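Long-range contacts in putative uncharacterized protein (Mycobacterium tuberculosis, PDB 2ZQ5), which probably transfers a sulfuryl group from the donor PAPS to an acceptor, as sulfotransferases of this family do: residues I261-C266 with Y365-Y370; D288-W293 with E379-L384; L44-G49 with A191-Y196; T102-L107 with V252-P257; G162-A167 with Q270-G275. One frame throughout, in Å; residues are numbered along the deposited sequence.

Contact 1: residues I261-C266 with Y365-Y370; sequences IMASMC and YSLADY
The Y370 ring carries C266 CB over the centre of one face, 3.4 Å from the ring centroid and 8° off its normal, which is good CH-pi geometry. D369 CB rests on the opposite face, displaced toward the rim. C266 SG comes at the same ring more obliquely, 4.5 Å from the centroid, adding a Cys sulfur-aromatic contact. The second ring, Y365, is met at its edge, where A263 CB lies 3.7 Å from CD1. Placing CG between the backbone N and the carbonyl carbon (chi1 53°) sends this ring along the helix start, so that Y365 OH comes within 3.5 Å of S264 CB. L367, between the tyrosines in sequence, packs through CD2, 3.9 Å from both A263 CB and M262 CB, the M262 and L367 side chains crossing at about a right angle. The turn bearing these groups is tied within itself by S366 N donating to D369 OD2 at 2.9 Å, from above the carboxylate plane. The contact thus sets this turn against the first turn of helix 262-272, with L367 also touching V374 and V377 of helix 374-380, and M262 and C266 leaning on A289 and I285 of helix 282-304.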
# COMPACT_ATOMS: atom_id res chain seq x y z
N ILE A 261 -0.64 -7.44 18.70
CA ILE A 261 0.03 -6.45 17.86
C ILE A 261 -0.62 -5.06 17.83
O ILE A 261 -0.01 -4.11 17.33
CB ILE A 261 0.16 -6.94 16.39
CG1 ILE A 261 -1.22 -7.31 15.83
CG2 ILE A 261 1.12 -8.12 16.31
CD1 ILE A 261 -1.21 -7.59 14.34
N MET A 262 -1.83 -4.93 18.36
CA MET A 262 -2.52 -3.65 18.35
C MET A 262 -1.70 -2.51 18.95
O MET A 262 -1.64 -1.42 18.38
CB MET A 262 -3.87 -3.76 19.07
CG MET A 262 -4.71 -2.47 19.06
SD MET A 262 -5.00 -1.70 17.43
CE MET A 262 -6.18 -2.83 16.72
N ALA A 263 -1.06 -2.74 20.09
CA ALA A 263 -0.26 -1.68 20.70
C ALA A 263 0.88 -1.28 19.77
O ALA A 263 1.16 -0.09 19.58
CB ALA A 263 0.30 -2.13 22.05
N SER A 264 1.54 -2.27 19.17
CA SER A 264 2.65 -2.03 18.26
C SER A 264 2.18 -1.25 17.03
O SER A 264 2.87 -0.35 16.55
CB SER A 264 3.26 -3.37 17.82
OG SER A 264 4.33 -3.17 16.91
N MET A 265 1.00 -1.60 16.54
CA MET A 265 0.42 -0.92 15.38
C MET A 265 0.19 0.55 15.69
O MET A 265 0.49 1.43 14.88
CB MET A 265 -0.90 -1.59 14.98
CG MET A 265 -0.74 -3.02 14.49
SD MET A 265 -2.31 -3.90 14.42
CE MET A 265 -3.18 -2.91 13.22
N CYS A 266 -0.36 0.82 16.87
CA CYS A 266 -0.64 2.19 17.28
C CYS A 266 0.65 2.97 17.52
O CYS A 266 0.73 4.15 17.18
CB CYS A 266 -1.50 2.19 18.54
SG CYS A 266 -3.19 1.58 18.29
N TYR A 365 5.74 0.56 25.09
CA TYR A 365 4.37 0.97 24.79
C TYR A 365 3.41 -0.10 25.29
O TYR A 365 3.79 -1.27 25.45
CB TYR A 365 4.21 1.19 23.27
CG TYR A 365 4.65 0.03 22.41
CD1 TYR A 365 3.86 -1.12 22.29
CD2 TYR A 365 5.87 0.06 21.74
CE1 TYR A 365 4.28 -2.20 21.52
CE2 TYR A 365 6.30 -1.02 20.97
CZ TYR A 365 5.50 -2.15 20.86
OH TYR A 365 5.92 -3.23 20.12
N SER A 366 2.17 0.29 25.54
CA SER A 366 1.16 -0.63 26.04
C SER A 366 -0.19 -0.30 25.42
O SER A 366 -0.36 0.76 24.82
CB SER A 366 1.03 -0.52 27.56
OG SER A 366 0.43 0.72 27.91
N LEU A 367 -1.15 -1.22 25.57
CA LEU A 367 -2.48 -0.99 25.04
C LEU A 367 -3.12 0.19 25.78
O LEU A 367 -3.88 0.95 25.19
CB LEU A 367 -3.34 -2.24 25.21
CG LEU A 367 -3.04 -3.39 24.24
CD1 LEU A 367 -3.78 -4.64 24.66
CD2 LEU A 367 -3.44 -2.97 22.84
N ALA A 368 -2.81 0.33 27.06
CA ALA A 368 -3.36 1.42 27.86
C ALA A 368 -2.97 2.78 27.30
O ALA A 368 -3.73 3.75 27.41
CB ALA A 368 -2.89 1.29 29.31
N ASP A 369 -1.79 2.87 26.70
CA ASP A 369 -1.34 4.14 26.12
C ASP A 369 -2.29 4.60 25.04
O ASP A 369 -2.36 5.79 24.73
CB ASP A 369 0.06 4.00 25.51
CG ASP A 369 1.14 3.74 26.54
OD1 ASP A 369 1.00 4.21 27.69
OD2 ASP A 369 2.14 3.08 26.19
N TYR A 370 -3.04 3.67 24.46
CA TYR A 370 -3.97 3.99 23.40
C TYR A 370 -5.42 3.78 23.80
O TYR A 370 -6.29 3.57 22.95
CB TYR A 370 -3.60 3.17 22.16
CG TYR A 370 -2.15 3.36 21.81
CD1 TYR A 370 -1.70 4.56 21.25
CD2 TYR A 370 -1.20 2.39 22.13
CE1 TYR A 370 -0.35 4.79 21.03
CE2 TYR A 370 0.16 2.62 21.92
CZ TYR A 370 0.57 3.82 21.37
OH TYR A 370 1.92 4.06 21.20

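Contact 2: residues D288-W293 with E379-L384; sequences DAMDTW and ERFAGL
M290 is turned so that its sulfur meets the rim of the F381 ring: SD is 5.2 Å from the centroid and 87° off the ring normal, in the plane of the ring and 3.9 Å from CE2. The bends at chi2 and chi3 (both -82°) fold its methyl back toward the neighbouring arginine, putting CE 3.6 Å from R380 CB. R380 reaches from helix 374-380 to helix 282-304 and lays one guanidinium face over M290 O, 3.9 Å above the plane. Its NH2 ends beside D291, where the pairing with OD1 is a long salt bridge at 3.7 Å; R295 is the stronger partner of this carboxylate, through OD2. This is a Met-aromatic contact at the point where the C-terminal tail leaves helix 374-380 and is laid on helix 282-304. F381 is the first residue to abandon helical angles and opens a type II beta turn from F381 to L384, closed by L384 N donating to F381 O at 2.9 Å. From there the ring points its edge at the helix again: CE1 approaches the backbone C of W293 to 3.6 Å, and CZ lies 4.0 Å from W293 CB. S294 and L297 of helix 282-304 and V258 also touch the F381 ring.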
# COMPACT_ATOMS: atom_id res chain seq x y z
N ASP A 288 -9.37 4.67 16.37
CA ASP A 288 -9.38 4.63 14.91
C ASP A 288 -8.83 3.31 14.37
O ASP A 288 -9.37 2.76 13.41
CB ASP A 288 -8.59 5.82 14.34
CG ASP A 288 -9.28 7.15 14.59
OD1 ASP A 288 -10.40 7.16 15.14
OD2 ASP A 288 -8.70 8.20 14.22
N ALA A 289 -7.76 2.80 14.98
CA ALA A 289 -7.16 1.54 14.53
C ALA A 289 -8.10 0.36 14.77
O ALA A 289 -8.20 -0.54 13.95
CB ALA A 289 -5.82 1.31 15.23
N MET A 290 -8.78 0.38 15.91
CA MET A 290 -9.71 -0.69 16.23
C MET A 290 -10.80 -0.75 15.16
O MET A 290 -11.19 -1.82 14.72
CB MET A 290 -10.34 -0.46 17.61
CG MET A 290 -9.40 -0.72 18.78
SD MET A 290 -9.29 -2.47 19.24
CE MET A 290 -10.77 -2.62 20.24
N ASP A 291 -11.27 0.42 14.75
CA ASP A 291 -12.32 0.49 13.74
C ASP A 291 -11.82 0.08 12.36
O ASP A 291 -12.39 -0.81 11.72
CB ASP A 291 -12.89 1.91 13.66
CG ASP A 291 -13.86 2.08 12.51
OD1 ASP A 291 -14.83 1.29 12.43
OD2 ASP A 291 -13.66 2.99 11.68
N THR A 292 -10.74 0.71 11.91
CA THR A 292 -10.17 0.42 10.60
C THR A 292 -9.87 -1.05 10.34
O THR A 292 -10.34 -1.63 9.37
CB THR A 292 -8.88 1.21 10.37
OG1 THR A 292 -9.18 2.61 10.36
CG2 THR A 292 -8.23 0.83 9.04
N TRP A 293 -9.08 -1.66 11.22
CA TRP A 293 -8.68 -3.04 11.01
C TRP A 293 -9.73 -4.10 11.29
O TRP A 293 -9.66 -5.19 10.72
CB TRP A 293 -7.37 -3.30 11.75
CG TRP A 293 -6.34 -2.31 11.29
CD1 TRP A 293 -5.75 -1.33 12.04
CD2 TRP A 293 -5.91 -2.10 9.94
NE1 TRP A 293 -5.00 -0.51 11.23
CE2 TRP A 293 -5.07 -0.96 9.94
CE3 TRP A 293 -6.15 -2.76 8.73
CZ2 TRP A 293 -4.49 -0.46 8.77
CZ3 TRP A 293 -5.57 -2.26 7.56
CH2 TRP A 293 -4.74 -1.12 7.60
N GLU A 379 -12.29 -8.82 21.98
CA GLU A 379 -13.72 -8.70 21.71
C GLU A 379 -13.98 -8.15 20.30
O GLU A 379 -14.75 -8.74 19.54
CB GLU A 379 -14.36 -7.79 22.76
CG GLU A 379 -15.77 -7.29 22.41
CD GLU A 379 -16.86 -8.32 22.66
OE1 GLU A 379 -16.55 -9.49 22.94
OE2 GLU A 379 -18.05 -7.94 22.58
N ARG A 380 -13.35 -7.03 19.97
CA ARG A 380 -13.54 -6.40 18.66
C ARG A 380 -13.09 -7.31 17.52
O ARG A 380 -13.69 -7.30 16.44
CB ARG A 380 -12.76 -5.08 18.61
CG ARG A 380 -13.12 -4.19 17.41
CD ARG A 380 -14.57 -3.75 17.47
NE ARG A 380 -14.93 -2.78 16.44
CZ ARG A 380 -14.64 -1.48 16.49
NH1 ARG A 380 -13.98 -0.98 17.53
NH2 ARG A 380 -15.01 -0.68 15.50
N PHE A 381 -12.05 -8.10 17.76
CA PHE A 381 -11.53 -8.99 16.73
C PHE A 381 -11.92 -10.45 16.87
O PHE A 381 -11.28 -11.33 16.30
CB PHE A 381 -10.01 -8.83 16.66
CG PHE A 381 -9.58 -7.49 16.12
CD1 PHE A 381 -9.37 -7.33 14.75
CD2 PHE A 381 -9.48 -6.38 16.95
CE1 PHE A 381 -9.06 -6.08 14.22
CE2 PHE A 381 -9.18 -5.12 16.43
CZ PHE A 381 -8.97 -4.97 15.06
N ALA A 382 -13.00 -10.71 17.61
CA ALA A 382 -13.47 -12.08 17.78
C ALA A 382 -13.75 -12.70 16.41
O ALA A 382 -14.49 -12.13 15.61
CB ALA A 382 -14.74 -12.09 18.64
N GLY A 383 -13.15 -13.85 16.15
CA GLY A 383 -13.35 -14.54 14.88
C GLY A 383 -12.60 -13.95 13.69
O GLY A 383 -12.75 -14.43 12.57
N LEU A 384 -11.78 -12.93 13.94
CA LEU A 384 -11.03 -12.29 12.86
C LEU A 384 -9.52 -12.55 12.94
O LEU A 384 -9.06 -13.09 13.97
CB LEU A 384 -11.28 -10.78 12.88
CG LEU A 384 -12.74 -10.33 12.81
CD1 LEU A 384 -12.83 -8.82 12.94
CD2 LEU A 384 -13.36 -10.81 11.50
OXT LEU A 384 -8.82 -12.20 11.97

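Contact 3: residues L44-G49 with A191-Y196; sequences LDAYQG and AHVPSY
A46 and V193 pack closely in an apolar contact: A46 CB is 3.7 Å from V193 CB, and the two CA atoms are only 5.1 Å apart, a spacing that a side chain of one carbon permits. The same methyl also touches Y196 CB, at 4.0 Å, so it is held between the residue just before helix 194-201 and the first turn of that helix. Aliphatic-to-ring contacts make the second group. The Y47 CB leads away from the other segment, yet the ring swings back to it, with CG anti to the carbonyl carbon (chi1 -80°). Its CD1 then lies 3.7 Å from V193 CG1, which approaches the ring obliquely, while A191 CB meets the ring at its edge, in plane, 3.8 Å from CE1. V193 CG1 touches A46 CB as well and so bridges the two kinds of packing. Polar groups bond to residues beyond the two segments: S195 OG with E50 OE1, and Y196 OH with both L182 O and S184 N. Y47 packs further on N61 and L65, so it joins helix 36-50 to helix 55-81 as well as to the chain leading into helix 194-201. No hydrogen bond joins the two segments, which implies that van der Waals fit and the burial of carbon hold them, while the hydroxyls of S195 and Y196 have their hydrogen-bond partners outside the two segments.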
# COMPACT_ATOMS: atom_id res chain seq x y z
N LEU A 44 -9.84 15.97 1.63
CA LEU A 44 -9.45 17.31 2.05
C LEU A 44 -10.40 17.85 3.11
O LEU A 44 -9.96 18.48 4.08
CB LEU A 44 -9.43 18.27 0.85
CG LEU A 44 -8.22 18.14 -0.08
CD1 LEU A 44 -8.43 18.99 -1.32
CD2 LEU A 44 -6.96 18.56 0.67
N ASP A 45 -11.69 17.62 2.93
CA ASP A 45 -12.66 18.09 3.92
C ASP A 45 -12.41 17.40 5.26
O ASP A 45 -12.59 18.00 6.32
CB ASP A 45 -14.10 17.80 3.46
CG ASP A 45 -14.57 18.75 2.37
OD1 ASP A 45 -13.84 19.71 2.04
OD2 ASP A 45 -15.69 18.54 1.86
N ALA A 46 -11.99 16.14 5.21
CA ALA A 46 -11.72 15.40 6.43
C ALA A 46 -10.47 15.95 7.12
O ALA A 46 -10.49 16.20 8.32
CB ALA A 46 -11.53 13.92 6.11
N TYR A 47 -9.40 16.14 6.37
CA TYR A 47 -8.17 16.67 6.95
C TYR A 47 -8.39 18.02 7.62
O TYR A 47 -8.02 18.23 8.77
CB TYR A 47 -7.08 16.85 5.88
CG TYR A 47 -6.34 15.60 5.49
CD1 TYR A 47 -5.83 14.74 6.46
CD2 TYR A 47 -6.13 15.29 4.15
CE1 TYR A 47 -5.11 13.60 6.10
CE2 TYR A 47 -5.41 14.15 3.78
CZ TYR A 47 -4.91 13.31 4.76
OH TYR A 47 -4.22 12.17 4.41
N GLN A 48 -9.02 18.92 6.88
CA GLN A 48 -9.24 20.27 7.37
C GLN A 48 -10.38 20.43 8.37
O GLN A 48 -10.44 21.43 9.08
CB GLN A 48 -9.42 21.20 6.16
CG GLN A 48 -8.27 21.03 5.15
CD GLN A 48 -8.36 21.93 3.94
OE1 GLN A 48 -9.38 21.95 3.24
NE2 GLN A 48 -7.29 22.66 3.66
N GLY A 49 -11.24 19.43 8.47
CA GLY A 49 -12.35 19.52 9.41
C GLY A 49 -12.28 18.66 10.66
O GLY A 49 -12.99 18.94 11.63
N ALA A 191 -3.89 9.51 10.09
CA ALA A 191 -4.57 10.74 10.48
C ALA A 191 -5.98 10.41 10.93
O ALA A 191 -6.52 9.36 10.59
CB ALA A 191 -4.60 11.71 9.31
N HIS A 192 -6.57 11.32 11.69
CA HIS A 192 -7.93 11.13 12.16
C HIS A 192 -8.86 11.71 11.09
O HIS A 192 -9.15 12.91 11.09
CB HIS A 192 -8.15 11.86 13.48
CG HIS A 192 -9.54 11.70 14.03
ND1 HIS A 192 -10.03 10.49 14.46
CD2 HIS A 192 -10.54 12.59 14.20
CE1 HIS A 192 -11.28 10.64 14.87
NE2 HIS A 192 -11.61 11.91 14.72
N VAL A 193 -9.30 10.86 10.18
CA VAL A 193 -10.20 11.29 9.11
C VAL A 193 -11.38 10.34 8.99
O VAL A 193 -11.62 9.73 7.94
CB VAL A 193 -9.44 11.38 7.75
CG1 VAL A 193 -8.49 12.57 7.76
CG2 VAL A 193 -8.67 10.10 7.48
N PRO A 194 -12.16 10.19 10.07
CA PRO A 194 -13.32 9.30 10.06
C PRO A 194 -14.32 9.54 8.93
O PRO A 194 -14.93 8.60 8.44
CB PRO A 194 -13.93 9.50 11.45
CG PRO A 194 -13.53 10.89 11.81
CD PRO A 194 -12.10 10.94 11.34
N SER A 195 -14.48 10.79 8.51
CA SER A 195 -15.42 11.09 7.44
C SER A 195 -14.94 10.46 6.14
O SER A 195 -15.75 9.98 5.34
CB SER A 195 -15.59 12.60 7.27
OG SER A 195 -16.14 13.17 8.45
N TYR A 196 -13.63 10.46 5.92
CA TYR A 196 -13.10 9.86 4.71
C TYR A 196 -13.15 8.33 4.83
O TYR A 196 -13.51 7.64 3.88
CB TYR A 196 -11.66 10.31 4.45
CG TYR A 196 -11.01 9.60 3.29
CD1 TYR A 196 -11.25 9.98 1.96
CD2 TYR A 196 -10.17 8.50 3.52
CE1 TYR A 196 -10.68 9.27 0.89
CE2 TYR A 196 -9.60 7.80 2.46
CZ TYR A 196 -9.86 8.19 1.16
OH TYR A 196 -9.28 7.47 0.13

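Contact 4: residues T102-L107 with V252-P257; sequences TGTTAL and VQTHRP
Strand 250-255 packs against the loop that enters helix 104-111, R256 CA just past the strand end coming within 5.6 Å of T102 CA, and G103 at the N-cap adopts a positive phi of 98°. The loop follows strand 94-97 as the phosphate-binding loop does in sulfotransferases and P-loop folds, so these residues probably lie at the donor site. Centrally, T254 OG1 lies 2.6 Å from T102 OG1 and can donate to it, though its one proton also has T97 O within reach. Both oxygens sit between their own backbone N and carbonyl carbon (chi1 64° for T102, 53° for T254), which turns them at one another. T104 CG2 approaches T254 OG1 to 3.2 Å from another direction, and T254 CB packs 3.3 Å from T102 O. Beyond the strand T102 CG2 meets R256 CB at 3.9 Å, the arginine chain extending onward to give NH1 to R101 O. T104 OG1 faces the other way, to K231 NZ. This chemistry is consistent with a loop tied to its sheet through two close hydroxyls, T102 OG1 also bonding to L99 O and T254 OG1 only weakly to T97 O; buried T102 O finds no partner in the model.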
# COMPACT_ATOMS: atom_id res chain seq x y z
N THR A 102 2.14 -8.62 10.82
CA THR A 102 1.68 -10.00 10.70
C THR A 102 2.51 -10.82 9.71
O THR A 102 2.18 -11.96 9.40
CB THR A 102 0.20 -10.10 10.27
OG1 THR A 102 0.03 -9.55 8.95
CG2 THR A 102 -0.69 -9.34 11.24
N GLY A 103 3.59 -10.21 9.21
CA GLY A 103 4.46 -10.91 8.28
C GLY A 103 4.26 -10.64 6.80
O GLY A 103 4.86 -11.32 5.97
N THR A 104 3.43 -9.67 6.45
CA THR A 104 3.20 -9.38 5.03
C THR A 104 4.47 -8.94 4.31
O THR A 104 4.69 -9.31 3.16
CB THR A 104 2.12 -8.29 4.83
OG1 THR A 104 2.55 -7.06 5.43
CG2 THR A 104 0.79 -8.74 5.42
N THR A 105 5.30 -8.15 4.98
CA THR A 105 6.54 -7.68 4.37
C THR A 105 7.49 -8.83 4.08
O THR A 105 8.06 -8.92 2.99
CB THR A 105 7.26 -6.65 5.26
OG1 THR A 105 6.39 -5.53 5.47
CG2 THR A 105 8.54 -6.17 4.59
N ALA A 106 7.66 -9.72 5.05
CA ALA A 106 8.54 -10.87 4.88
C ALA A 106 8.07 -11.75 3.73
O ALA A 106 8.87 -12.20 2.91
CB ALA A 106 8.61 -11.68 6.17
N LEU A 107 6.76 -11.97 3.66
CA LEU A 107 6.18 -12.80 2.61
C LEU A 107 6.32 -12.13 1.25
O LEU A 107 6.62 -12.77 0.25
CB LEU A 107 4.69 -13.05 2.90
CG LEU A 107 4.23 -14.51 2.90
CD1 LEU A 107 4.68 -15.20 1.63
CD2 LEU A 107 4.81 -15.21 4.11
N VAL A 252 -3.06 -14.41 -0.67
CA VAL A 252 -2.49 -14.95 0.56
C VAL A 252 -2.71 -13.96 1.69
O VAL A 252 -2.30 -12.80 1.60
CB VAL A 252 -0.96 -15.18 0.43
CG1 VAL A 252 -0.41 -15.76 1.72
CG2 VAL A 252 -0.68 -16.11 -0.74
N GLN A 253 -3.36 -14.41 2.76
CA GLN A 253 -3.62 -13.56 3.91
C GLN A 253 -2.81 -14.03 5.12
O GLN A 253 -2.82 -15.22 5.45
CB GLN A 253 -5.11 -13.57 4.27
CG GLN A 253 -5.43 -12.74 5.51
CD GLN A 253 -6.89 -12.78 5.88
OE1 GLN A 253 -7.55 -13.80 5.70
NE2 GLN A 253 -7.40 -11.68 6.43
N THR A 254 -2.13 -13.10 5.76
CA THR A 254 -1.35 -13.42 6.95
C THR A 254 -2.24 -13.25 8.17
O THR A 254 -3.17 -12.45 8.17
CB THR A 254 -0.12 -12.51 7.07
OG1 THR A 254 -0.53 -11.14 7.02
CG2 THR A 254 0.87 -12.79 5.96
N HIS A 255 -1.94 -14.01 9.22
CA HIS A 255 -2.73 -13.96 10.44
C HIS A 255 -1.87 -13.93 11.69
O HIS A 255 -0.82 -14.56 11.76
CB HIS A 255 -3.64 -15.19 10.52
CG HIS A 255 -4.67 -15.26 9.44
ND1 HIS A 255 -5.86 -14.58 9.50
CD2 HIS A 255 -4.67 -15.93 8.26
CE1 HIS A 255 -6.56 -14.82 8.41
NE2 HIS A 255 -5.86 -15.64 7.64
N ARG A 256 -2.35 -13.20 12.69
CA ARG A 256 -1.68 -13.09 13.98
C ARG A 256 -2.71 -12.50 14.93
O ARG A 256 -3.37 -11.52 14.59
CB ARG A 256 -0.46 -12.18 13.88
CG ARG A 256 0.46 -12.26 15.09
CD ARG A 256 1.64 -11.35 14.94
NE ARG A 256 2.60 -11.52 16.03
CZ ARG A 256 3.73 -10.83 16.14
NH1 ARG A 256 4.06 -9.92 15.23
NH2 ARG A 256 4.55 -11.07 17.16
N PRO A 257 -2.89 -13.10 16.11
CA PRO A 257 -3.87 -12.58 17.07
C PRO A 257 -3.67 -11.08 17.24
O PRO A 257 -2.64 -10.63 17.72
CB PRO A 257 -3.58 -13.37 18.33
CG PRO A 257 -3.13 -14.70 17.78
CD PRO A 257 -2.20 -14.29 16.67

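Contact 5: residues G162-A167 with Q270-G275; sequences GLHFMA and QHTTEG
G162, in the loop after helix 141-156, docks its backbone on the C-terminal end of helix 262-272 within the sulfotransferase fold, a member of the P-loop NTPase clan. T272 is the final helical residue, and T273 already leaves helical angles. The hydrogen bond comes first: G162 N donates to H271 O at 2.9 Å, nearly straight with an N-H...O angle of 161°, the donor tilted 21° out of the carbonyl plane. It occupies a main-chain oxygen in the turn where the helix is running out of N-H groups of its own.

A second kind of interaction is the pair of CA-H...O contacts between the same backbones. G162 CA lies 3.1 Å from T272 O, and T272 CA lies 3.3 Å from G162 O, the latter with the better angle at hydrogen, 152°. This close exchange also leaves the two acceptors G162 O and T272 O 3.2 Å apart, which is not a bond. The CA atoms of G162 and T272 are 4.3 Å apart. Glycine at this position is favoured by its own positive phi, at which a CB would jam against the carbonyl O of the preceding residue.

Side-chain contact is slight. T272 turns OG1 back to L268 O of its own helix and holds CG2 anti to the backbone N, facing the H164 ring. L163 points away to M60 and F64, joining the loop to helix 55-81. H164 ND1 is buried without a partner in the model, and the ring is met obliquely, its CE1 lying 3.6 Å from T272 CG2.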
# COMPACT_ATOMS: atom_id res chain seq x y z
N GLY A 162 8.71 10.62 12.75
CA GLY A 162 8.32 11.17 11.46
C GLY A 162 8.20 10.14 10.36
O GLY A 162 8.14 8.93 10.62
N LEU A 163 8.17 10.61 9.12
CA LEU A 163 8.06 9.73 7.97
C LEU A 163 9.14 8.66 7.98
O LEU A 163 9.93 8.55 8.91
CB LEU A 163 8.18 10.53 6.67
CG LEU A 163 6.90 11.13 6.09
CD1 LEU A 163 7.26 11.90 4.83
CD2 LEU A 163 5.89 10.03 5.78
N HIS A 164 9.16 7.88 6.91
CA HIS A 164 10.12 6.80 6.74
C HIS A 164 10.14 6.44 5.27
O HIS A 164 9.10 6.16 4.67
CB HIS A 164 9.70 5.60 7.59
CG HIS A 164 8.27 5.20 7.39
ND1 HIS A 164 7.22 6.06 7.62
CD2 HIS A 164 7.72 4.03 6.96
CE1 HIS A 164 6.08 5.44 7.34
NE2 HIS A 164 6.36 4.21 6.94
N PHE A 165 11.33 6.46 4.67
CA PHE A 165 11.47 6.15 3.26
C PHE A 165 11.95 4.72 3.07
O PHE A 165 12.26 4.02 4.03
CB PHE A 165 12.43 7.13 2.60
CG PHE A 165 11.94 8.56 2.62
CD1 PHE A 165 11.72 9.21 3.82
CD2 PHE A 165 11.66 9.23 1.43
CE1 PHE A 165 11.24 10.52 3.85
CE2 PHE A 165 11.18 10.54 1.45
CZ PHE A 165 10.96 11.18 2.66
N MET A 166 11.99 4.29 1.82
CA MET A 166 12.40 2.94 1.47
C MET A 166 13.49 2.99 0.40
O MET A 166 13.57 3.94 -0.37
CB MET A 166 11.19 2.17 0.95
CG MET A 166 11.45 0.76 0.48
SD MET A 166 9.94 0.02 -0.18
CE MET A 166 9.31 -0.81 1.28
N ALA A 167 14.34 1.96 0.37
CA ALA A 167 15.40 1.91 -0.64
C ALA A 167 14.74 1.87 -2.01
O ALA A 167 13.71 1.21 -2.18
CB ALA A 167 16.27 0.68 -0.43
N GLN A 270 1.83 6.36 15.79
CA GLN A 270 2.16 7.48 16.67
C GLN A 270 3.51 8.09 16.32
O GLN A 270 3.63 9.30 16.12
CB GLN A 270 2.15 6.99 18.12
CG GLN A 270 2.46 8.04 19.16
CD GLN A 270 2.33 7.50 20.57
OE1 GLN A 270 2.88 6.45 20.89
NE2 GLN A 270 1.59 8.21 21.41
N HIS A 271 4.53 7.24 16.24
CA HIS A 271 5.87 7.72 15.92
C HIS A 271 6.00 8.27 14.51
O HIS A 271 6.70 9.26 14.29
CB HIS A 271 6.89 6.60 16.15
CG HIS A 271 7.13 6.30 17.59
ND1 HIS A 271 7.74 7.19 18.45
CD2 HIS A 271 6.83 5.21 18.34
CE1 HIS A 271 7.80 6.66 19.66
NE2 HIS A 271 7.26 5.46 19.62
N THR A 272 5.33 7.64 13.56
CA THR A 272 5.39 8.10 12.18
C THR A 272 4.80 9.50 12.02
O THR A 272 5.36 10.34 11.31
CB THR A 272 4.62 7.15 11.24
OG1 THR A 272 5.23 5.85 11.27
CG2 THR A 272 4.64 7.68 9.81
N THR A 273 3.69 9.74 12.71
CA THR A 273 2.97 11.01 12.62
C THR A 273 3.19 11.99 13.77
O THR A 273 2.42 12.93 13.93
CB THR A 273 1.45 10.75 12.51
OG1 THR A 273 0.98 10.18 13.74
CG2 THR A 273 1.16 9.79 11.37
N GLU A 274 4.24 11.77 14.55
CA GLU A 274 4.54 12.64 15.68
C GLU A 274 4.64 14.11 15.26
O GLU A 274 5.38 14.45 14.34
CB GLU A 274 5.84 12.19 16.35
CG GLU A 274 6.11 12.87 17.68
CD GLU A 274 7.26 12.22 18.43
OE1 GLU A 274 8.40 12.26 17.92
OE2 GLU A 274 7.03 11.66 19.52
N GLY A 275 3.88 14.96 15.93
CA GLY A 275 3.91 16.38 15.62
C GLY A 275 3.04 16.83 14.46
O GLY A 275 2.99 18.02 14.16

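How the contacts relate
Contacts 1 and 5 share helix 262-272, using its start and its end, and are joined by a probable hydrogen bond of 2.6 Å between Y370 OH and Q270 OE1. Contacts 1 and 2 pack directly, M262 CE lying 3.8 Å from F381 CE2, so the C-terminal segments 365-370 and 379-384 rest on consecutive helices. Contact 2 reaches contact 3 through D288 OD2 and H192 ND1, 2.7 Å apart. Contact 4, at the probable donor-binding loop, meets contact 1 where I261 CD1 is 3.6 Å from T102 CG2. It is remote from contact 3, whose nearest atoms are about 18 Å away.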